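Side-chain contacts in GCN5-related N-acetyltransferase (Arthrobacter sp., PDB 2R1I), which is a putative acetyltransferase of the GNAT family that probably transfers the acetyl group of acetyl-coenzyme A to an amine of a substrate not yet identified: residues A34-M39 against V72-E77; G81-S86 against S116-A121. All coordinates share one frame; numbering follows the deposited sequence.

From the N terminus, helix 33-47 comes first, and interaction 1 closes the chain over helix 54-64 when strand 70-75 meets residues 34-39. Strand 81-88 follows directly as the antiparallel neighbour of 70-75, and interaction 2 closes a second loop, through strand 97-104, when helix 109-128 returns to residues 81-86. The two closures stand in series; they neither nest nor cross. They are joined by the hairpin itself, where Leu-73 N lies 2.9 Å from Ala-83 O in a probable hydrogen bond. Together they tie helix 33-47 to one face of the central sheet and helix 109-128 to the other, building a three-layered core.

Interaction 1 (A34-M39 against V72-E77); sequences ATVAQM and VLLAGE
Val-36 and Met-39 meet Val-72 and Leu-74 without any ring, amide or carboxylate; the flat element here is the sheet. On one face of strand 70-75, Val-72 and Leu-74 turn toward helix 33-47, while on the other Leu-73 and Ala-75 pack on helix 109-128. The strand's two edges are taken by main-chain hydrogen bonds, to Arg-26 and Ala-28 along one and to Gly-81 and Ala-83 along the other.

The helix runs almost at right angles over the strand, at 80°, with the short axes 10.8 Å apart, so few residues reach across. Val-36 does so with a single methyl, CG2, the branch beside its backbone N, since CG1 takes the position anti to that N (chi1 175°). It comes tip to tip with Val-72, CG2 to CG1 at 4.2 Å, and touches Leu-74 at an oblique angle, CG2 to CD2 at 4.1 Å. One turn later Met-39, present as selenomethionine, lays its selenium atom SE 3.9 Å from the same Leu-74 CD2. That methyl is therefore shared by two side chains of the helix.

Around these four, Leu-61 of helix 54-64 packs on Val-36, and Leu-82 of the next strand touches both Met-39 and Leu-74. This is the packing of an N-terminal helix on the antiparallel hairpin of a GNAT fold. Only methyl and selenium surfaces meet, and no hydrogen bond crosses between the two segments; the contact probably rests on dispersion and the exclusion of water.

Interaction 2 (G81-S86 against S116-A121); sequences GLAVLS and SALLAA
Leu-118 reaches from helix 109-128 to the main chain of Gly-81, Leu-82 and Ala-83 and makes nearly all of this contact, in which the helix of a beta-alpha-beta crossover covers the central sheet. The crossover links parallel strands 97-104 and 133-139; in GNAT enzymes the corresponding helix follows the loop that binds the acetyl-coenzyme A pyrophosphate.

Its two methyls meet neighbouring peptides. Leu-118 CD1 stands above the peptide joining Gly-81 to Leu-82, 3.7 Å from Gly-81 C and 3.6 Å from Leu-82 N, and both atoms are met over the face of the amide. Gly-81 carries no side chain, which leaves this approach open. Leu-118 CD2 lies 4.0 Å from Ala-83 N. The leucine is extended at chi2 (162°), with CG swung to the side of its own backbone N (chi1 -81°), and these torsions carry the fork to the strand's main chain. Ala-83 turns its CB toward the helix, and the one side-chain to side-chain touch between the segments is Ala-83 CB to Leu-118 CD2 at 4.2 Å. This small side chain is consistent with the close approach of the short axes, 8.4 Å at a crossing of -30°.

In the next shell, Leu-103 of strand 97-104 packs on Leu-118, and Pro-25 and Val-105 add loop contacts. On the opposite face of strand 81-88, Val-84 packs on Val-91 of the second subunit. Within the helix, Ser-122, which also touches Ala-83, hydrogen-bonds through OG to the backbone O of Leu-118.

Interaction 1 (A34-M39 against V72-E77)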
# COMPACT_ATOMS: atom_id res chain seq x y z
N ALA A 34 0.21 24.75 -3.16
CA ALA A 34 1.53 25.31 -3.38
C ALA A 34 2.43 25.14 -2.16
O ALA A 34 3.65 24.84 -2.31
CB ALA A 34 1.46 26.80 -3.86
N THR A 35 1.87 25.35 -0.97
CA THR A 35 2.60 25.19 0.28
C THR A 35 3.14 23.79 0.40
O THR A 35 4.35 23.55 0.63
CB THR A 35 1.68 25.54 1.47
OG1 THR A 35 1.44 26.95 1.45
CG2 THR A 35 2.29 25.18 2.86
N VAL A 36 2.26 22.84 0.17
CA VAL A 36 2.59 21.40 0.29
C VAL A 36 3.63 21.02 -0.76
O VAL A 36 4.59 20.31 -0.46
CB VAL A 36 1.35 20.50 0.21
CG1 VAL A 36 1.76 19.03 0.21
CG2 VAL A 36 0.43 20.76 1.43
N ALA A 37 3.43 21.49 -1.99
CA ALA A 37 4.39 21.25 -3.09
C ALA A 37 5.80 21.67 -2.71
O ALA A 37 6.76 20.91 -2.86
CB ALA A 37 3.95 21.96 -4.37
N GLN A 38 5.92 22.87 -2.16
CA GLN A 38 7.21 23.42 -1.75
C GLN A 38 7.83 22.67 -0.58
O GLN A 38 9.04 22.37 -0.59
CB GLN A 38 7.07 24.89 -1.38
CG GLN A 38 8.38 25.62 -1.19
CD GLN A 38 9.19 25.74 -2.49
OE1 GLN A 38 8.73 26.33 -3.48
NE2 GLN A 38 10.40 25.19 -2.47
N MSE A 39 7.01 22.31 0.41
CA MSE A 39 7.50 21.47 1.49
C MSE A 39 8.01 20.10 1.03
O MSE A 39 9.09 19.66 1.48
CB MSE A 39 6.44 21.30 2.56
CG MSE A 39 6.04 22.60 3.19
SE MSE A 39 4.59 22.27 4.43
CE MSE A 39 5.76 21.07 5.61
N VAL A 72 -3.32 14.96 3.29
CA VAL A 72 -2.08 15.56 3.81
C VAL A 72 -2.45 16.34 5.08
O VAL A 72 -3.42 17.09 5.11
CB VAL A 72 -1.36 16.45 2.81
CG1 VAL A 72 -0.19 17.22 3.51
CG2 VAL A 72 -0.92 15.62 1.58
N LEU A 73 -1.69 16.05 6.15
CA LEU A 73 -1.81 16.76 7.45
C LEU A 73 -0.59 17.67 7.61
O LEU A 73 0.54 17.25 7.27
CB LEU A 73 -1.98 15.83 8.67
CG LEU A 73 -3.17 14.87 8.65
CD1 LEU A 73 -3.19 14.01 9.90
CD2 LEU A 73 -4.48 15.61 8.45
N LEU A 74 -0.82 18.89 8.13
CA LEU A 74 0.21 19.89 8.33
C LEU A 74 0.32 20.23 9.82
O LEU A 74 -0.69 20.36 10.49
CB LEU A 74 -0.13 21.18 7.58
CG LEU A 74 -0.21 21.06 6.06
CD1 LEU A 74 -0.76 22.32 5.46
CD2 LEU A 74 1.16 20.76 5.50
N ALA A 75 1.56 20.33 10.28
CA ALA A 75 1.91 20.69 11.68
C ALA A 75 2.76 21.96 11.65
O ALA A 75 3.74 22.05 10.91
CB ALA A 75 2.69 19.58 12.30
N GLY A 76 2.37 22.92 12.48
CA GLY A 76 3.10 24.18 12.63
C GLY A 76 2.39 25.33 11.95
O GLY A 76 1.60 25.15 11.05
N GLU A 77 2.67 26.54 12.42
CA GLU A 77 2.22 27.71 11.70
C GLU A 77 3.35 28.74 11.79
O GLU A 77 3.60 29.30 12.85
CB GLU A 77 0.89 28.22 12.28
CG GLU A 77 0.25 29.36 11.46
CD GLU A 77 0.13 29.04 9.97
OE1 GLU A 77 -0.45 27.98 9.63
OE2 GLU A 77 0.64 29.85 9.15

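Interaction 2 (G81-S86 against S116-A121)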
# COMPACT_ATOMS: atom_id res chain seq x y z
N GLY A 81 6.19 20.61 9.31
CA GLY A 81 6.09 19.15 9.16
C GLY A 81 4.79 18.75 8.49
O GLY A 81 3.79 19.44 8.57
N LEU A 82 4.83 17.59 7.88
CA LEU A 82 3.64 17.06 7.23
C LEU A 82 3.60 15.54 7.26
O LEU A 82 4.66 14.90 7.42
CB LEU A 82 3.53 17.60 5.81
CG LEU A 82 4.54 17.26 4.72
CD1 LEU A 82 4.45 15.81 4.23
CD2 LEU A 82 4.31 18.18 3.51
N ALA A 83 2.39 15.01 7.13
CA ALA A 83 2.15 13.59 6.90
C ALA A 83 1.29 13.42 5.64
O ALA A 83 0.39 14.24 5.40
CB ALA A 83 1.44 12.99 8.08
N VAL A 84 1.60 12.38 4.86
CA VAL A 84 0.86 11.99 3.64
C VAL A 84 0.30 10.60 3.88
O VAL A 84 1.09 9.65 4.15
CB VAL A 84 1.73 12.00 2.36
CG1 VAL A 84 0.89 11.67 1.15
CG2 VAL A 84 2.35 13.38 2.18
N LEU A 85 -1.02 10.52 3.80
CA LEU A 85 -1.79 9.27 3.98
C LEU A 85 -2.46 8.89 2.71
O LEU A 85 -3.08 9.73 2.08
CB LEU A 85 -2.88 9.42 5.02
CG LEU A 85 -2.39 9.60 6.46
CD1 LEU A 85 -3.47 10.24 7.36
CD2 LEU A 85 -1.97 8.24 7.02
N SER A 86 -2.42 7.60 2.33
CA SER A 86 -3.22 7.12 1.22
C SER A 86 -4.19 6.06 1.73
O SER A 86 -3.87 5.34 2.66
CB SER A 86 -2.33 6.53 0.13
OG SER A 86 -1.58 5.42 0.54
N SER A 116 5.64 13.01 16.15
CA SER A 116 4.80 12.27 17.08
C SER A 116 3.32 12.75 17.05
O SER A 116 2.38 11.96 17.00
CB SER A 116 5.40 12.32 18.49
OG SER A 116 4.71 11.43 19.31
N ALA A 117 3.13 14.06 16.97
CA ALA A 117 1.78 14.68 16.82
C ALA A 117 1.11 14.32 15.47
O ALA A 117 -0.09 14.06 15.38
CB ALA A 117 1.90 16.25 16.95
N LEU A 118 1.91 14.34 14.42
CA LEU A 118 1.39 14.04 13.09
C LEU A 118 0.91 12.57 13.03
O LEU A 118 -0.12 12.28 12.41
CB LEU A 118 2.45 14.35 12.05
CG LEU A 118 2.54 15.84 11.68
CD1 LEU A 118 3.85 16.17 10.99
CD2 LEU A 118 1.31 16.24 10.77
N LEU A 119 1.69 11.67 13.64
CA LEU A 119 1.33 10.25 13.65
C LEU A 119 0.00 10.01 14.39
O LEU A 119 -0.88 9.30 13.93
CB LEU A 119 2.47 9.36 14.19
CG LEU A 119 2.12 7.87 14.28
CD1 LEU A 119 1.72 7.35 12.86
CD2 LEU A 119 3.25 7.05 14.89
N ALA A 120 -0.14 10.63 15.56
CA ALA A 120 -1.36 10.51 16.33
C ALA A 120 -2.57 11.05 15.58
O ALA A 120 -3.65 10.43 15.57
CB ALA A 120 -1.16 11.18 17.74
N ALA A 121 -2.42 12.20 14.93
CA ALA A 121 -3.51 12.77 14.14
C ALA A 121 -3.88 11.84 12.96
O ALA A 121 -5.06 11.69 12.63
CB ALA A 121 -3.12 14.17 13.64